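Local atomic coordinates of AvrL567-A (Melampsora lini, PDB entry 2OPC), a protein that is an avirulence protein of the flax rust fungus, probably an effector recognised by matching resistance proteins of the host plant. Residues Val26-Leu31 and Ile119-Val124; Val32-Asp37 and Pro44-Ile49; Val61-Ser66 and Gly104-Glu109. One frame throughout, in Å; residues are numbered along the deposited sequence.

Contact 1: residues Val26-Leu31 and Ile119-Val124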
loop_
_atom_site.group_PDB
_atom_site.type_symbol
_atom_site.label_atom_id
_atom_site.label_comp_id
_atom_site.label_asym_id
_atom_site.label_seq_id
_atom_site.Cartn_x
_atom_site.Cartn_y
_atom_site.Cartn_z
ATOM N N VAL A 26 -8.134 -3.797 0.158
ATOM C CA VAL A 26 -8.465 -2.684 -0.733
ATOM C C VAL A 26 -7.914 -2.934 -2.134
ATOM O O VAL A 26 -7.165 -3.918 -2.336
ATOM C CB VAL A 26 -7.982 -1.313 -0.212
ATOM C CG1 VAL A 26 -8.629 -0.956 1.120
ATOM C CG2 VAL A 26 -6.467 -1.207 -0.082
ATOM N N ILE A 27 -8.274 -2.071 -3.092
ATOM C CA ILE A 27 -7.755 -2.130 -4.456
ATOM C C ILE A 27 -7.206 -0.770 -4.837
ATOM O O ILE A 27 -7.861 0.258 -4.580
ATOM C CB ILE A 27 -8.827 -2.589 -5.428
ATOM C CG1 ILE A 27 -9.288 -3.993 -5.090
ATOM C CG2 ILE A 27 -8.266 -2.593 -6.857
ATOM C CD1 ILE A 27 -10.543 -4.420 -5.862
ATOM N N LEU A 28 -6.012 -0.748 -5.403
ATOM C CA LEU A 28 -5.379 0.490 -5.848
ATOM C C LEU A 28 -5.485 0.629 -7.348
ATOM O O LEU A 28 -5.020 -0.247 -8.100
ATOM C CB LEU A 28 -3.908 0.496 -5.438
ATOM C CG LEU A 28 -3.586 0.176 -3.980
ATOM C CD1 LEU A 28 -2.102 0.244 -3.720
ATOM C CD2 LEU A 28 -4.352 1.161 -3.041
ATOM N N SER A 29 -6.148 1.711 -7.787
ATOM C CA SER A 29 -6.230 2.068 -9.223
ATOM C C SER A 29 -6.867 0.983 -10.092
ATOM O O SER A 29 -6.669 0.980 -11.298
ATOM C CB SER A 29 -4.856 2.468 -9.747
ATOM O OG SER A 29 -4.360 3.604 -9.053
ATOM N N GLY A 30 -7.626 0.075 -9.497
ATOM C CA GLY A 30 -8.150 -1.053 -10.258
ATOM C C GLY A 30 -7.114 -2.053 -10.741
ATOM O O GLY A 30 -7.408 -2.949 -11.580
ATOM N N LEU A 31 -5.904 -1.944 -10.204
ATOM C CA LEU A 31 -4.801 -2.735 -10.724
ATOM C C LEU A 31 -4.262 -3.756 -9.746
ATOM O O LEU A 31 -3.799 -4.832 -10.171
ATOM C CB LEU A 31 -3.623 -1.841 -11.121
ATOM C CG LEU A 31 -3.916 -0.813 -12.230
ATOM C CD1 LEU A 31 -2.680 0.045 -12.533
ATOM C CD2 LEU A 31 -4.406 -1.465 -13.518
ATOM N N ILE A 119 -3.471 3.491 7.099
ATOM C CA ILE A 119 -2.379 4.075 6.306
ATOM C C ILE A 119 -2.999 4.567 4.994
ATOM O O ILE A 119 -4.114 4.237 4.622
ATOM C CB ILE A 119 -1.220 3.066 6.025
ATOM C CG1 ILE A 119 -1.654 1.895 5.109
ATOM C CG2 ILE A 119 -0.662 2.550 7.360
ATOM C CD1 ILE A 119 -0.489 0.967 4.774
ATOM N N LYS A 120 -2.241 5.457 4.347
ATOM C CA LYS A 120 -2.639 6.004 3.016
ATOM C C LYS A 120 -1.651 5.525 1.980
ATOM O O LYS A 120 -0.472 5.882 2.054
ATOM C CB LYS A 120 -2.613 7.530 3.042
ATOM C CG LYS A 120 -3.632 8.186 3.969
ATOM C CD LYS A 120 -3.489 9.751 3.873
ATOM C CE LYS A 120 -4.334 10.453 4.868
ATOM N NZ LYS A 120 -4.244 11.904 4.589
ATOM N N ILE A 121 -2.160 4.769 0.994
ATOM C CA ILE A 121 -1.281 4.190 -0.060
ATOM C C ILE A 121 -1.890 4.422 -1.428
ATOM O O ILE A 121 -3.095 4.601 -1.592
ATOM C CB ILE A 121 -0.987 2.681 0.163
ATOM C CG1 ILE A 121 -2.297 1.903 0.356
ATOM C CG2 ILE A 121 -0.031 2.540 1.352
ATOM C CD1 ILE A 121 -2.099 0.349 0.516
ATOM N N LYS A 122 -1.003 4.463 -2.433
ATOM C CA LYS A 122 -1.464 4.584 -3.821
ATOM C C LYS A 122 -0.335 4.113 -4.745
ATOM O O LYS A 122 0.810 3.960 -4.329
ATOM C CB LYS A 122 -1.828 6.043 -4.147
ATOM C CG LYS A 122 -0.625 6.991 -4.097
ATOM C CD LYS A 122 -1.081 8.449 -4.340
ATOM C CE LYS A 122 0.091 9.382 -4.237
ATOM N NZ LYS A 122 -0.337 10.747 -4.678
ATOM N N LEU A 123 -0.693 3.910 -6.004
ATOM C CA LEU A 123 0.306 3.590 -7.024
ATOM C C LEU A 123 0.567 4.773 -7.907
ATOM O O LEU A 123 -0.345 5.519 -8.250
ATOM C CB LEU A 123 -0.243 2.510 -7.975
ATOM C CG LEU A 123 -0.604 1.179 -7.328
ATOM C CD1 LEU A 123 -1.162 0.218 -8.402
ATOM C CD2 LEU A 123 0.630 0.587 -6.583
ATOM N N VAL A 124 1.822 4.857 -8.320
ATOM C CA VAL A 124 2.185 5.742 -9.442
ATOM C C VAL A 124 3.033 4.900 -10.403
ATOM O O VAL A 124 3.698 3.959 -10.003
ATOM C CB VAL A 124 2.973 7.039 -9.037
ATOM C CG1 VAL A 124 2.168 7.884 -8.042
ATOM C CG2 VAL A 124 4.355 6.757 -8.473
HETATM O O HOH W 1 -3.511 3.970 -6.433
#
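Leu28 and Leu123 cross at about a right angle, and this pair carries most of the contact. Leu28 CB lies 3.9 Å from Leu123 CG. One branch of Leu28, CD1, rests against the Leu123 CD2 methyl at 4.0 Å. The other branch, CD2, turns to Ile121 and lies 4.0 Å from Ile121 CG1. Leu28 thus divides its methyls between Leu123 and Ile121. Its CG sits anti to the carbonyl carbon (chi1 -50°), which sets CD1 by Leu123 and CD2 by Ile121. Leu28 and Ile121 also cross at about a right angle. Ile121 holds CG1 between its backbone N and carbonyl carbon (chi1 52°), which brings that arm nearer to Leu28. Leu31 adds a smaller contact, with its CB 4.2 Å from Leu123 CD1.

No direct hydrogen bond joins the segments. One water links them at the margin. It lies 2.8 Å from Ser29 OG and accepts from Leu123 N at 2.9 Å. The turn after the strand is closed by Leu31 N to Leu28 O. Val32 and Val61 also touch Leu123, while Thr16 touches Leu28.

The short strand axes pass 7.7 Å apart at 35°. Strands 25-28 and 118-125 belong to different antiparallel sheets, and their leucines interlock in the apolar layer of a beta sandwich.

Contact 2: residues Val32-Asp37 and Pro44-Ile49; sequences VKVKWD and PLFKWI
This contact is a beta hairpin, in which strand 32-36 runs antiparallel to strand 44-48. Lys33 and Lys47 form a hydrogen-bonded pair: Lys33 N gives to Lys47 O at 2.9 Å, and Lys47 N gives back to Lys33 O. Lys35 and Leu45 repeat the pattern. There Leu45 N reaches Lys35 O at 2.8 Å.

Val34 with Phe46, between these, and Val32 with Trp48, beyond Lys33 and Lys47, are non-hydrogen-bonded pairs. Their side chains share one face of the sheet. Val32 CG1 is anti to its backbone N (chi1 176°), which puts that methyl at the edge of the Phe46 ring, 3.6 Å from Phe46 CD1. The other methyl, CG2, is left for Trp48 and lies 3.8 Å from Trp48 CE3. Val34 runs alongside Phe46 and points the same way. Its CG2 approaches Phe46 CD1 obliquely, and its CG1 meets Pro44 CB at 3.7 Å. This apolar face turns to the second sheet of the fold, where Val80 touches Val32 and Phe46, and Ile121 touches Val34.

The other face carries Lys33, Lys35, Leu45 and Lys47. Lys33 and Lys47 extend side by side, with Lys33 CE 3.9 Å from Lys47 CB. Their NZ atoms stay 5.0 Å apart, and the like charges may disfavour a closer approach. Lys33 also crosses Ile49. Near the turn, Leu45 CD1 packs on Asp37 CA at 3.7 Å, while Asp37 OD2 is hydrogen-bonded to Thr42 OG1.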
loop_
_atom_site.group_PDB
_atom_site.type_symbol
_atom_site.label_atom_id
_atom_site.label_comp_id
_atom_site.label_asym_id
_atom_site.label_seq_id
_atom_site.Cartn_x
_atom_site.Cartn_y
_atom_site.Cartn_z
ATOM N N VAL A 32 -4.222 -3.385 -8.471
ATOM C CA VAL A 32 -3.555 -4.208 -7.485
ATOM C C VAL A 32 -4.425 -4.309 -6.255
ATOM O O VAL A 32 -4.858 -3.277 -5.724
ATOM C CB VAL A 32 -2.190 -3.553 -7.125
ATOM C CG1 VAL A 32 -1.457 -4.310 -6.028
ATOM C CG2 VAL A 32 -1.287 -3.485 -8.350
ATOM N N LYS A 33 -4.709 -5.529 -5.822
ATOM C CA LYS A 33 -5.397 -5.703 -4.531
ATOM C C LYS A 33 -4.356 -5.820 -3.451
ATOM O O LYS A 33 -3.170 -6.180 -3.679
ATOM C CB LYS A 33 -6.377 -6.872 -4.470
ATOM C CG LYS A 33 -5.820 -8.140 -4.843
ATOM C CD LYS A 33 -6.941 -9.230 -4.813
ATOM C CE LYS A 33 -6.370 -10.568 -5.145
ATOM N NZ LYS A 33 -7.280 -11.671 -4.795
ATOM N N VAL A 34 -4.801 -5.445 -2.240
ATOM C CA VAL A 34 -3.930 -5.320 -1.072
ATOM C C VAL A 34 -4.544 -6.025 0.122
ATOM O O VAL A 34 -5.754 -5.877 0.346
ATOM C CB VAL A 34 -3.688 -3.824 -0.700
ATOM C CG1 VAL A 34 -2.545 -3.678 0.315
ATOM C CG2 VAL A 34 -3.386 -2.997 -1.936
ATOM N N LYS A 35 -3.735 -6.750 0.895
ATOM C CA LYS A 35 -4.212 -7.314 2.172
ATOM C C LYS A 35 -3.064 -7.187 3.170
ATOM O O LYS A 35 -1.961 -6.785 2.797
ATOM C CB LYS A 35 -4.632 -8.801 2.024
ATOM C CG LYS A 35 -3.445 -9.739 1.792
ATOM C CD LYS A 35 -3.894 -11.188 1.810
ATOM C CE LYS A 35 -2.681 -12.109 1.660
ATOM N NZ LYS A 35 -3.096 -13.554 1.810
ATOM N N TRP A 36 -3.313 -7.540 4.429
ATOM C CA TRP A 36 -2.238 -7.556 5.401
ATOM C C TRP A 36 -1.499 -8.869 5.403
ATOM O O TRP A 36 -2.068 -9.924 5.132
ATOM C CB TRP A 36 -2.784 -7.280 6.820
ATOM C CG TRP A 36 -3.221 -5.876 7.027
ATOM C CD1 TRP A 36 -4.505 -5.407 7.210
ATOM C CD2 TRP A 36 -2.361 -4.753 7.142
ATOM N NE1 TRP A 36 -4.505 -4.047 7.380
ATOM C CE2 TRP A 36 -3.192 -3.618 7.362
ATOM C CE3 TRP A 36 -0.962 -4.586 7.067
ATOM C CZ2 TRP A 36 -2.660 -2.333 7.540
ATOM C CZ3 TRP A 36 -0.435 -3.307 7.226
ATOM C CH2 TRP A 36 -1.290 -2.191 7.449
ATOM N N ASP A 37 -0.230 -8.818 5.823
ATOM C CA ASP A 37 0.584 -10.022 5.863
ATOM C C ASP A 37 0.082 -11.030 6.849
ATOM O O ASP A 37 0.064 -12.242 6.552
ATOM C CB ASP A 37 2.076 -9.670 6.064
ATOM C CG ASP A 37 2.353 -8.849 7.344
ATOM O OD1 ASP A 37 1.474 -8.169 7.901
ATOM O OD2 ASP A 37 3.512 -8.901 7.812
ATOM N N PRO A 44 1.792 -4.466 4.088
ATOM C CA PRO A 44 0.812 -4.884 3.093
ATOM C C PRO A 44 1.414 -5.871 2.115
ATOM O O PRO A 44 2.609 -5.852 1.857
ATOM C CB PRO A 44 0.493 -3.596 2.340
ATOM C CG PRO A 44 1.704 -2.753 2.491
ATOM C CD PRO A 44 2.325 -3.109 3.821
ATOM N N LEU A 45 0.563 -6.748 1.580
ATOM C CA LEU A 45 0.896 -7.661 0.485
ATOM C C LEU A 45 0.005 -7.322 -0.701
ATOM O O LEU A 45 -1.102 -6.834 -0.508
ATOM C CB LEU A 45 0.677 -9.142 0.858
ATOM C CG LEU A 45 1.505 -9.610 2.071
ATOM C CD1 LEU A 45 1.201 -11.051 2.372
ATOM C CD2 LEU A 45 3.032 -9.447 1.901
ATOM N N PHE A 46 0.500 -7.603 -1.922
ATOM C CA PHE A 46 -0.097 -7.101 -3.166
ATOM C C PHE A 46 -0.287 -8.239 -4.142
ATOM O O PHE A 46 0.475 -9.181 -4.189
ATOM C CB PHE A 46 0.841 -6.075 -3.773
ATOM C CG PHE A 46 1.093 -4.928 -2.877
ATOM C CD1 PHE A 46 0.211 -3.822 -2.847
ATOM C CD2 PHE A 46 2.244 -4.895 -2.086
ATOM C CE1 PHE A 46 0.461 -2.744 -2.012
ATOM C CE2 PHE A 46 2.494 -3.818 -1.204
ATOM C CZ PHE A 46 1.614 -2.718 -1.192
ATOM N N LYS A 47 -1.347 -8.133 -4.939
ATOM C CA LYS A 47 -1.576 -9.060 -6.041
ATOM C C LYS A 47 -2.199 -8.348 -7.238
ATOM O O LYS A 47 -3.199 -7.642 -7.102
ATOM C CB LYS A 47 -2.472 -10.216 -5.592
ATOM C CG LYS A 47 -2.374 -11.454 -6.468
ATOM C CD LYS A 47 -2.806 -12.700 -5.713
ATOM C CE LYS A 47 -3.307 -13.775 -6.663
ATOM N NZ LYS A 47 -3.717 -15.010 -5.939
ATOM N N TRP A 48 -1.600 -8.538 -8.408
ATOM C CA TRP A 48 -2.060 -7.882 -9.626
ATOM C C TRP A 48 -3.365 -8.490 -10.112
ATOM O O TRP A 48 -3.443 -9.714 -10.291
ATOM C CB TRP A 48 -0.999 -8.071 -10.712
ATOM C CG TRP A 48 -1.359 -7.419 -12.011
ATOM C CD1 TRP A 48 -1.953 -8.026 -13.097
ATOM C CD2 TRP A 48 -1.148 -6.042 -12.380
ATOM N NE1 TRP A 48 -2.111 -7.110 -14.099
ATOM C CE2 TRP A 48 -1.637 -5.887 -13.688
ATOM C CE3 TRP A 48 -0.568 -4.928 -11.742
ATOM C CZ2 TRP A 48 -1.576 -4.685 -14.368
ATOM C CZ3 TRP A 48 -0.501 -3.736 -12.409
ATOM C CH2 TRP A 48 -1.013 -3.602 -13.718
ATOM N N ILE A 49 -4.349 -7.614 -10.350
ATOM C CA ILE A 49 -5.706 -8.021 -10.854
ATOM C C ILE A 49 -6.135 -7.080 -11.967
ATOM O O ILE A 49 -7.352 -6.915 -12.219
ATOM C CB ILE A 49 -6.786 -8.014 -9.786
ATOM C CG1 ILE A 49 -6.812 -6.675 -9.067
ATOM C CG2 ILE A 49 -6.570 -9.197 -8.871
ATOM C CD1 ILE A 49 -8.132 -6.315 -8.463
#

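Contact 3: residues Val61-Ser66 and Gly104-Glu109. With CO (cobalt (II) ion), chain B.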
loop_
_atom_site.group_PDB
_atom_site.type_symbol
_atom_site.label_atom_id
_atom_site.label_comp_id
_atom_site.label_asym_id
_atom_site.label_seq_id
_atom_site.Cartn_x
_atom_site.Cartn_y
_atom_site.Cartn_z
ATOM N N VAL A 61 4.843 2.073 -5.040
ATOM C CA VAL A 61 3.779 2.146 -4.002
ATOM C C VAL A 61 4.116 3.311 -3.096
ATOM O O VAL A 61 5.126 3.254 -2.363
ATOM C CB VAL A 61 3.687 0.847 -3.206
ATOM C CG1 VAL A 61 2.550 0.919 -2.204
ATOM C CG2 VAL A 61 3.489 -0.319 -4.144
ATOM N N HIS A 62 3.322 4.363 -3.188
ATOM C CA HIS A 62 3.529 5.547 -2.363
ATOM C C HIS A 62 2.717 5.424 -1.092
ATOM O O HIS A 62 1.579 4.935 -1.094
ATOM C CB HIS A 62 3.163 6.810 -3.163
ATOM C CG HIS A 62 4.220 7.186 -4.163
ATOM N ND1 HIS A 62 4.325 8.430 -4.751
ATOM C CD2 HIS A 62 5.290 6.466 -4.591
ATOM C CE1 HIS A 62 5.388 8.429 -5.547
ATOM N NE2 HIS A 62 5.989 7.260 -5.457
ATOM N N ILE A 63 3.334 5.905 -0.012
ATOM C CA ILE A 63 2.704 5.894 1.314
ATOM C C ILE A 63 2.901 7.274 1.951
ATOM O O ILE A 63 3.983 7.854 1.858
ATOM C CB ILE A 63 3.307 4.775 2.208
ATOM C CG1 ILE A 63 2.575 4.683 3.554
ATOM C CG2 ILE A 63 4.806 4.937 2.408
ATOM C CD1 ILE A 63 2.743 3.338 4.227
ATOM N N ALA A 64 1.838 7.780 2.575
ATOM C CA ALA A 64 1.911 9.085 3.256
ATOM C C ALA A 64 2.504 8.917 4.646
ATOM O O ALA A 64 2.416 7.844 5.256
ATOM C CB ALA A 64 0.552 9.680 3.365
ATOM N N HIS A 65 3.082 10.000 5.152
ATOM C CA HIS A 65 3.490 10.109 6.541
ATOM C C HIS A 65 2.504 11.006 7.300
ATOM O O HIS A 65 2.039 12.023 6.762
ATOM C CB HIS A 65 4.916 10.686 6.637
ATOM C CG HIS A 65 5.984 9.687 6.300
ATOM N ND1 HIS A 65 7.295 9.827 6.700
ATOM C CD2 HIS A 65 5.913 8.508 5.629
ATOM C CE1 HIS A 65 7.990 8.787 6.261
ATOM N NE2 HIS A 65 7.173 7.970 5.627
ATOM N N SER A 66 2.208 10.620 8.552
ATOM C CA SER A 66 1.280 11.381 9.400
ATOM C C SER A 66 2.018 12.271 10.377
ATOM O O SER A 66 1.408 13.135 10.990
ATOM C CB SER A 66 0.360 10.449 10.183
ATOM O OG SER A 66 1.165 9.613 10.972
ATOM N N GLY A 104 4.759 4.040 13.339
ATOM C CA GLY A 104 3.806 5.012 13.805
ATOM C C GLY A 104 3.621 6.193 12.884
ATOM O O GLY A 104 2.516 6.732 12.798
ATOM N N PHE A 105 4.692 6.601 12.202
ATOM C CA PHE A 105 4.609 7.800 11.373
ATOM C C PHE A 105 3.898 7.520 10.033
ATOM O O PHE A 105 3.763 8.434 9.228
ATOM C CB PHE A 105 5.995 8.425 11.134
ATOM C CG PHE A 105 7.025 7.464 10.593
ATOM C CD1 PHE A 105 7.985 6.924 11.453
ATOM C CD2 PHE A 105 7.028 7.078 9.248
ATOM C CE1 PHE A 105 8.957 6.033 10.969
ATOM C CE2 PHE A 105 7.999 6.198 8.748
ATOM C CZ PHE A 105 8.969 5.685 9.601
ATOM N N HIS A 106 3.414 6.291 9.832
ATOM C CA HIS A 106 2.541 5.996 8.692
ATOM C C HIS A 106 1.073 5.996 9.105
ATOM O O HIS A 106 0.203 5.927 8.241
ATOM C CB HIS A 106 2.787 4.583 8.180
ATOM C CG HIS A 106 4.147 4.370 7.620
ATOM N ND1 HIS A 106 4.955 3.316 7.982
ATOM C CD2 HIS A 106 4.824 5.062 6.676
ATOM C CE1 HIS A 106 6.085 3.379 7.295
ATOM N NE2 HIS A 106 6.032 4.433 6.494
ATOM N N LEU A 107 0.797 6.044 10.414
ATOM C CA LEU A 107 -0.555 5.785 10.902
ATOM C C LEU A 107 -1.346 7.052 11.131
ATOM O O LEU A 107 -0.857 7.992 11.773
ATOM C CB LEU A 107 -0.507 5.001 12.230
ATOM C CG LEU A 107 0.130 3.615 12.096
ATOM C CD1 LEU A 107 0.385 3.032 13.482
ATOM C CD2 LEU A 107 -0.772 2.677 11.257
ATOM N N PHE A 108 -2.559 7.047 10.572
ATOM C CA PHE A 108 -3.521 8.162 10.733
ATOM C C PHE A 108 -4.636 7.658 11.620
ATOM O O PHE A 108 -5.070 6.510 11.499
ATOM C CB PHE A 108 -4.089 8.549 9.369
ATOM C CG PHE A 108 -3.087 9.226 8.475
ATOM C CD1 PHE A 108 -2.997 10.629 8.430
ATOM C CD2 PHE A 108 -2.203 8.458 7.695
ATOM C CE1 PHE A 108 -2.038 11.264 7.651
ATOM C CE2 PHE A 108 -1.239 9.079 6.896
ATOM C CZ PHE A 108 -1.163 10.485 6.850
ATOM N N GLU A 109 -5.115 8.508 12.519
ATOM C CA GLU A 109 -6.160 8.069 13.417
ATOM C C GLU A 109 -7.476 8.169 12.760
ATOM O O GLU A 109 -7.723 9.106 12.017
ATOM C CB GLU A 109 -6.140 8.858 14.736
ATOM C CG GLU A 109 -4.852 8.571 15.460
ATOM C CD GLU A 109 -4.935 9.021 16.877
ATOM O OE1 GLU A 109 -5.001 8.156 17.779
ATOM O OE2 GLU A 109 -4.981 10.260 17.101
HETATM CO CO CO B . 7.749 6.578 -6.131
HETATM O O HOH W 2 0.246 6.166 5.528
#
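His65 and Ser66 pass along the 3-10 turn 104-106, and Ser66 N gives a hydrogen bond to Phe105 O at 2.8 Å. The contact joins the chain running on from strand 58-63 to the long loop before strand 118-125, and it holds an aromatic cluster of His65, Phe105 and His106.

Phe105 CD2 stands over the centre of the His65 ring, with the two ring planes at 48°. The His106 ring is covered on both faces. Phe105 CE2 lies over one, toward the rim. Ile63 CD1 lies over the other in a CH-pi contact, 3.6 Å from His106 CD2. Ile63 reaches there because CG1 is anti to its backbone N (chi1 -175°). His106 ND1 is hydrogen-bonded to Glu103 N, which helps to set the turn of the ring.

A water gives hydrogen bonds to Ala64 O and His106 O. Ser66 is held twice more: its OG donates to Leu107 O at 2.7 Å, from above the carbonyl plane, and its CB sits over the centre of the Phe108 ring. At the far end of 61-66, away from the turn, cobalt is bound by Cys60 and by His62 NE2 at 2.0 Å.

Overall arrangement
All three contacts are partly buried. Contact 1 lies nearest the centre of the chain and joins the two sheets through side chains. Contact 2 pairs two strands of one of those sheets, with one face turned inward and a partly exposed lysine face. Contact 3 lies farthest from the centre and ties a loop to the other sheet. Backbone hydrogen bonds join Val26 to Val34 and Leu31 to Ile49, linking contacts 1 and 2. Contacts 1 and 3 share the four-stranded sheet, where Lys122 O meets His62 N. Contacts 2 and 3 have centres about 17 Å apart, yet Phe46 touches Val61. The chemistry is aliphatic in contact 1, a backbone ladder in contact 2, and aromatic and polar in contact 3.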